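Long-range contact in GARP domain-containing protein (Trypanosoma brucei brucei TREU927, PDB 6XZ6), which serves as the trypanosome's receptor for the host complement regulator factor H and increases transmission of the parasite to tsetse flies: residues V146-R159 with Y170-E182. Residues are numbered along the deposited sequence; the frame is centred on the assembly and turned at random.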
loop_
_atom_site.group_PDB
_atom_site.type_symbol
_atom_site.label_atom_id
_atom_site.label_comp_id
_atom_site.label_asym_id
_atom_site.label_seq_id
_atom_site.Cartn_x
_atom_site.Cartn_y
_atom_site.Cartn_z
ATOM N N VAL A 146 -6.828 2.960 3.852
ATOM C CA VAL A 146 -5.863 3.808 3.156
ATOM C C VAL A 146 -6.449 4.110 1.766
ATOM O O VAL A 146 -6.770 3.205 0.976
ATOM C CB VAL A 146 -4.398 3.289 3.076
ATOM C CG1 VAL A 146 -3.451 4.398 2.624
ATOM C CG2 VAL A 146 -3.928 2.722 4.404
ATOM N N THR A 147 -6.649 5.400 1.512
ATOM C CA THR A 147 -7.117 5.901 0.231
ATOM C C THR A 147 -5.958 6.723 -0.305
ATOM O O THR A 147 -5.224 7.283 0.505
ATOM C CB THR A 147 -8.368 6.795 0.392
ATOM O OG1 THR A 147 -8.076 7.884 1.264
ATOM C CG2 THR A 147 -9.595 6.029 0.858
ATOM N N PRO A 148 -5.786 6.873 -1.632
ATOM C CA PRO A 148 -4.732 7.771 -2.135
ATOM C C PRO A 148 -4.723 9.185 -1.524
ATOM O O PRO A 148 -3.659 9.700 -1.255
ATOM C CB PRO A 148 -5.010 7.804 -3.646
ATOM C CG PRO A 148 -5.630 6.474 -3.925
ATOM C CD PRO A 148 -6.549 6.279 -2.750
ATOM N N GLU A 149 -5.893 9.771 -1.253
ATOM C CA GLU A 149 -6.058 11.113 -0.680
ATOM C C GLU A 149 -5.590 11.179 0.775
ATOM O O GLU A 149 -5.046 12.209 1.182
ATOM C CB GLU A 149 -7.524 11.606 -0.782
ATOM C CG GLU A 149 -8.252 11.253 -2.085
ATOM C CD GLU A 149 -8.938 9.890 -2.137
ATOM O OE1 GLU A 149 -9.892 9.674 -1.349
ATOM O OE2 GLU A 149 -8.527 9.041 -2.965
ATOM N N ALA A 150 -5.822 10.107 1.569
ATOM C CA ALA A 150 -5.395 10.042 2.976
ATOM C C ALA A 150 -3.883 9.931 3.048
ATOM O O ALA A 150 -3.268 10.537 3.920
ATOM C CB ALA A 150 -6.029 8.852 3.677
ATOM N N LEU A 151 -3.283 9.170 2.127
ATOM C CA LEU A 151 -1.843 9.001 2.038
ATOM C C LEU A 151 -1.137 10.344 1.782
ATOM O O LEU A 151 -0.200 10.648 2.512
ATOM C CB LEU A 151 -1.517 7.968 0.943
ATOM C CG LEU A 151 -0.221 7.182 1.018
ATOM C CD1 LEU A 151 -0.070 6.438 2.338
ATOM C CD2 LEU A 151 -0.196 6.175 -0.071
ATOM N N THR A 152 -1.596 11.169 0.806
ATOM C CA THR A 152 -0.982 12.468 0.463
ATOM C C THR A 152 -1.247 13.531 1.523
ATOM O O THR A 152 -0.375 14.366 1.780
ATOM C CB THR A 152 -1.387 12.969 -0.945
ATOM O OG1 THR A 152 -2.806 13.126 -1.023
ATOM C CG2 THR A 152 -0.935 12.064 -2.050
ATOM N N ARG A 153 -2.453 13.530 2.121
ATOM C CA ARG A 153 -2.832 14.493 3.167
ATOM C C ARG A 153 -1.891 14.372 4.369
ATOM O O ARG A 153 -1.317 15.374 4.812
ATOM C CB ARG A 153 -4.277 14.272 3.588
ATOM C CG ARG A 153 -4.934 15.481 4.228
ATOM C CD ARG A 153 -6.176 15.135 5.024
ATOM N NE ARG A 153 -5.927 13.987 5.889
ATOM C CZ ARG A 153 -6.608 12.855 5.827
ATOM N NH1 ARG A 153 -7.630 12.733 4.987
ATOM N NH2 ARG A 153 -6.283 11.836 6.610
ATOM N N ALA A 154 -1.669 13.141 4.835
ATOM C CA ALA A 154 -0.787 12.847 5.943
ATOM C C ALA A 154 0.690 13.163 5.584
ATOM O O ALA A 154 1.458 13.577 6.467
ATOM C CB ALA A 154 -0.955 11.394 6.351
ATOM N N ALA A 155 1.074 13.006 4.289
ATOM C CA ALA A 155 2.435 13.307 3.794
ATOM C C ALA A 155 2.674 14.824 3.741
ATOM O O ALA A 155 3.729 15.291 4.137
ATOM C CB ALA A 155 2.666 12.675 2.432
ATOM N N HIS A 156 1.679 15.588 3.312
ATOM C CA HIS A 156 1.728 17.049 3.281
ATOM C C HIS A 156 1.709 17.599 4.698
ATOM O O HIS A 156 2.349 18.602 4.957
ATOM C CB HIS A 156 0.533 17.626 2.495
ATOM C CG HIS A 156 0.733 17.624 1.017
ATOM N ND1 HIS A 156 -0.083 16.892 0.187
ATOM C CD2 HIS A 156 1.637 18.294 0.261
ATOM C CE1 HIS A 156 0.369 17.103 -1.041
ATOM N NE2 HIS A 156 1.390 17.954 -1.044
ATOM N N ASN A 157 0.951 16.963 5.618
ATOM C CA ASN A 157 0.887 17.376 7.005
ATOM C C ASN A 157 2.236 17.194 7.654
ATOM O O ASN A 157 2.701 18.122 8.300
ATOM C CB ASN A 157 -0.224 16.652 7.766
ATOM C CG ASN A 157 -0.388 17.186 9.156
ATOM O OD1 ASN A 157 -0.698 18.378 9.368
ATOM N ND2 ASN A 157 -0.160 16.328 10.143
ATOM N N LEU A 158 2.912 16.068 7.406
ATOM C CA LEU A 158 4.245 15.797 7.943
ATOM C C LEU A 158 5.300 16.787 7.401
ATOM O O LEU A 158 6.102 17.312 8.157
ATOM C CB LEU A 158 4.655 14.351 7.639
ATOM C CG LEU A 158 6.004 13.910 8.187
ATOM C CD1 LEU A 158 5.881 13.503 9.659
ATOM C CD2 LEU A 158 6.611 12.818 7.308
ATOM N N ARG A 159 5.250 17.055 6.118
ATOM C CA ARG A 159 6.129 17.934 5.389
ATOM C C ARG A 159 6.005 19.425 5.876
ATOM O O ARG A 159 6.995 20.198 5.791
ATOM C CB ARG A 159 5.862 17.718 3.875
ATOM C CG ARG A 159 6.700 18.542 2.911
ATOM C CD ARG A 159 6.050 19.881 2.605
ATOM N NE ARG A 159 6.718 20.510 1.481
ATOM C CZ ARG A 159 6.722 21.810 1.229
ATOM N NH1 ARG A 159 6.087 22.650 2.035
ATOM N NH2 ARG A 159 7.395 22.286 0.193
ATOM N N TYR A 170 9.767 11.934 1.853
ATOM C CA TYR A 170 8.596 11.090 2.135
ATOM C C TYR A 170 7.394 11.567 1.339
ATOM O O TYR A 170 6.749 10.739 0.716
ATOM C CB TYR A 170 8.245 10.993 3.632
ATOM C CG TYR A 170 6.987 10.184 3.866
ATOM C CD1 TYR A 170 6.993 8.794 3.737
ATOM C CD2 TYR A 170 5.772 10.809 4.113
ATOM C CE1 TYR A 170 5.821 8.044 3.886
ATOM C CE2 TYR A 170 4.593 10.073 4.240
ATOM C CZ TYR A 170 4.620 8.690 4.111
ATOM O OH TYR A 170 3.465 7.958 4.260
ATOM N N LEU A 171 7.120 12.878 1.302
ATOM C CA LEU A 171 6.029 13.433 0.486
ATOM C C LEU A 171 6.178 13.030 -1.003
ATOM O O LEU A 171 5.210 12.550 -1.598
ATOM C CB LEU A 171 5.945 14.976 0.626
ATOM C CG LEU A 171 4.985 15.728 -0.321
ATOM C CD1 LEU A 171 3.500 15.324 -0.075
ATOM C CD2 LEU A 171 5.173 17.229 -0.221
ATOM N N GLN A 172 7.375 13.201 -1.589
ATOM C CA GLN A 172 7.626 12.858 -2.980
ATOM C C GLN A 172 7.278 11.394 -3.253
ATOM O O GLN A 172 6.540 11.119 -4.184
ATOM C CB GLN A 172 9.070 13.200 -3.361
ATOM C CG GLN A 172 9.400 14.712 -3.352
ATOM C CD GLN A 172 10.868 15.092 -3.629
ATOM O OE1 GLN A 172 11.794 14.248 -3.720
ATOM N NE2 GLN A 172 11.115 16.401 -3.765
ATOM N N GLU A 173 7.725 10.475 -2.385
ATOM C CA GLU A 173 7.464 9.020 -2.447
ATOM C C GLU A 173 6.016 8.673 -2.173
ATOM O O GLU A 173 5.508 7.739 -2.793
ATOM C CB GLU A 173 8.362 8.236 -1.459
ATOM C CG GLU A 173 9.852 8.480 -1.618
ATOM C CD GLU A 173 10.625 7.599 -2.571
ATOM O OE1 GLU A 173 11.707 7.115 -2.162
ATOM O OE2 GLU A 173 10.177 7.422 -3.732
ATOM N N ALA A 174 5.359 9.371 -1.215
ATOM C CA ALA A 174 3.953 9.130 -0.869
ATOM C C ALA A 174 3.050 9.553 -2.008
ATOM O O ALA A 174 1.972 8.981 -2.161
ATOM C CB ALA A 174 3.582 9.875 0.384
ATOM N N ASN A 175 3.480 10.551 -2.811
ATOM C CA ASN A 175 2.725 11.009 -3.978
ATOM C C ASN A 175 2.747 9.934 -5.069
ATOM O O ASN A 175 1.703 9.648 -5.627
ATOM C CB ASN A 175 3.221 12.372 -4.490
ATOM C CG ASN A 175 2.696 13.565 -3.716
ATOM O OD1 ASN A 175 1.676 13.512 -3.025
ATOM N ND2 ASN A 175 3.374 14.689 -3.823
ATOM N N GLU A 176 3.897 9.282 -5.294
ATOM C CA GLU A 176 4.057 8.165 -6.226
ATOM C C GLU A 176 3.226 6.969 -5.770
ATOM O O GLU A 176 2.618 6.308 -6.602
ATOM C CB GLU A 176 5.530 7.743 -6.326
ATOM C CG GLU A 176 6.222 8.226 -7.583
ATOM C CD GLU A 176 7.390 9.171 -7.355
ATOM O OE1 GLU A 176 8.432 8.725 -6.815
ATOM O OE2 GLU A 176 7.265 10.362 -7.729
ATOM N N ALA A 177 3.199 6.696 -4.453
ATOM C CA ALA A 177 2.469 5.587 -3.843
ATOM C C ALA A 177 0.965 5.811 -3.861
ATOM O O ALA A 177 0.223 4.849 -4.027
ATOM C CB ALA A 177 2.951 5.373 -2.433
ATOM N N ALA A 178 0.506 7.074 -3.713
ATOM C CA ALA A 178 -0.906 7.406 -3.827
ATOM C C ALA A 178 -1.372 7.092 -5.265
ATOM O O ALA A 178 -2.457 6.546 -5.423
ATOM C CB ALA A 178 -1.130 8.867 -3.504
ATOM N N ASN A 179 -0.531 7.345 -6.303
ATOM C CA ASN A 179 -0.880 7.001 -7.693
ATOM C C ASN A 179 -0.881 5.481 -7.920
ATOM O O ASN A 179 -1.738 4.962 -8.632
ATOM C CB ASN A 179 0.031 7.716 -8.716
ATOM C CG ASN A 179 -0.120 9.224 -8.733
ATOM O OD1 ASN A 179 -1.216 9.779 -8.532
ATOM N ND2 ASN A 179 0.979 9.932 -8.979
ATOM N N LYS A 180 0.079 4.777 -7.332
ATOM C CA LYS A 180 0.182 3.333 -7.435
ATOM C C LYS A 180 -1.013 2.667 -6.725
ATOM O O LYS A 180 -1.526 1.665 -7.206
ATOM C CB LYS A 180 1.517 2.855 -6.847
ATOM C CG LYS A 180 2.510 2.420 -7.894
ATOM C CD LYS A 180 3.645 3.377 -8.090
ATOM C CE LYS A 180 4.469 3.001 -9.300
ATOM N NZ LYS A 180 5.501 4.025 -9.604
ATOM N N LEU A 181 -1.479 3.246 -5.612
ATOM C CA LEU A 181 -2.625 2.749 -4.860
ATOM C C LEU A 181 -3.913 2.956 -5.653
ATOM O O LEU A 181 -4.756 2.077 -5.633
ATOM C CB LEU A 181 -2.678 3.408 -3.462
ATOM C CG LEU A 181 -3.772 2.967 -2.477
ATOM C CD1 LEU A 181 -3.769 1.449 -2.243
ATOM C CD2 LEU A 181 -3.601 3.669 -1.166
ATOM N N GLU A 182 -4.025 4.059 -6.412
ATOM C CA GLU A 182 -5.164 4.385 -7.278
ATOM C C GLU A 182 -5.232 3.410 -8.455
ATOM O O GLU A 182 -6.312 2.942 -8.797
ATOM C CB GLU A 182 -5.017 5.816 -7.799
ATOM C CG GLU A 182 -6.320 6.476 -8.232
ATOM C CD GLU A 182 -6.186 7.888 -8.788
ATOM O OE1 GLU A 182 -5.198 8.590 -8.460
ATOM O OE2 GLU A 182 -7.089 8.295 -9.557
HETATM O O HOH W 1 1.207 9.487 4.488
HETATM O O HOH W 2 2.339 17.434 -4.234
#
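The imidazole of H156 lies against L171, whose CD1 sits over the centre of one ring face in a CH-pi contact, 3.5 Å from the ring centroid and 12° off the normal. A chi1 of 171° swings L171 CG away from the backbone N and toward the facing helix, where CD1 meets H156. The other methyl, L171 CD2, lies 3.7 Å from R159 CG, on the aliphatic part of that side chain. The Y170 ring carries A174 CB on one face, offset toward the rim, while A155 CB approaches obliquely, 3.7 Å from Y170 CE2. At the edge of this ring, in its plane, a water accepts from Y170 OH and donates to L151 O, joining the tyrosine to the facing helix. A second water bridges H156 NE2 and N175 ND2 weakly.

The pair illustrates how an antiparallel helical hairpin closes around small residues: the axes of 148-159 and 170-182 run at 174° and approach to 8.6 Å. A155 CB lies 3.6 Å from A174 CB. Further along, A178 CB comes 3.5 Å from T152 CG2. L151 is a knob in the hole formed by A174, A177, A178 and L181, with L151 CD2 entering 4.0 Å from A177 CB. Where helix 148-161 starts, P148 lays its CB against A178 O, and the side chains of V146 and L181 cross at about a right angle, CG1 meeting CD2. T147 is the N-cap there, OG1 accepting from A150 N.

R159, on the outer side, forms a salt bridge with E168. On the inner side, helix 67-125 adds Y111 and F115, both edge-to-face with Y170, and F107 against A177, while helix 4-61 brings V19 to Y170 and Q22 to L151. The short helix 148-161 thus packs lengthwise on helix 165-208, within a bundle completed by the long helices 4-61 and 67-125.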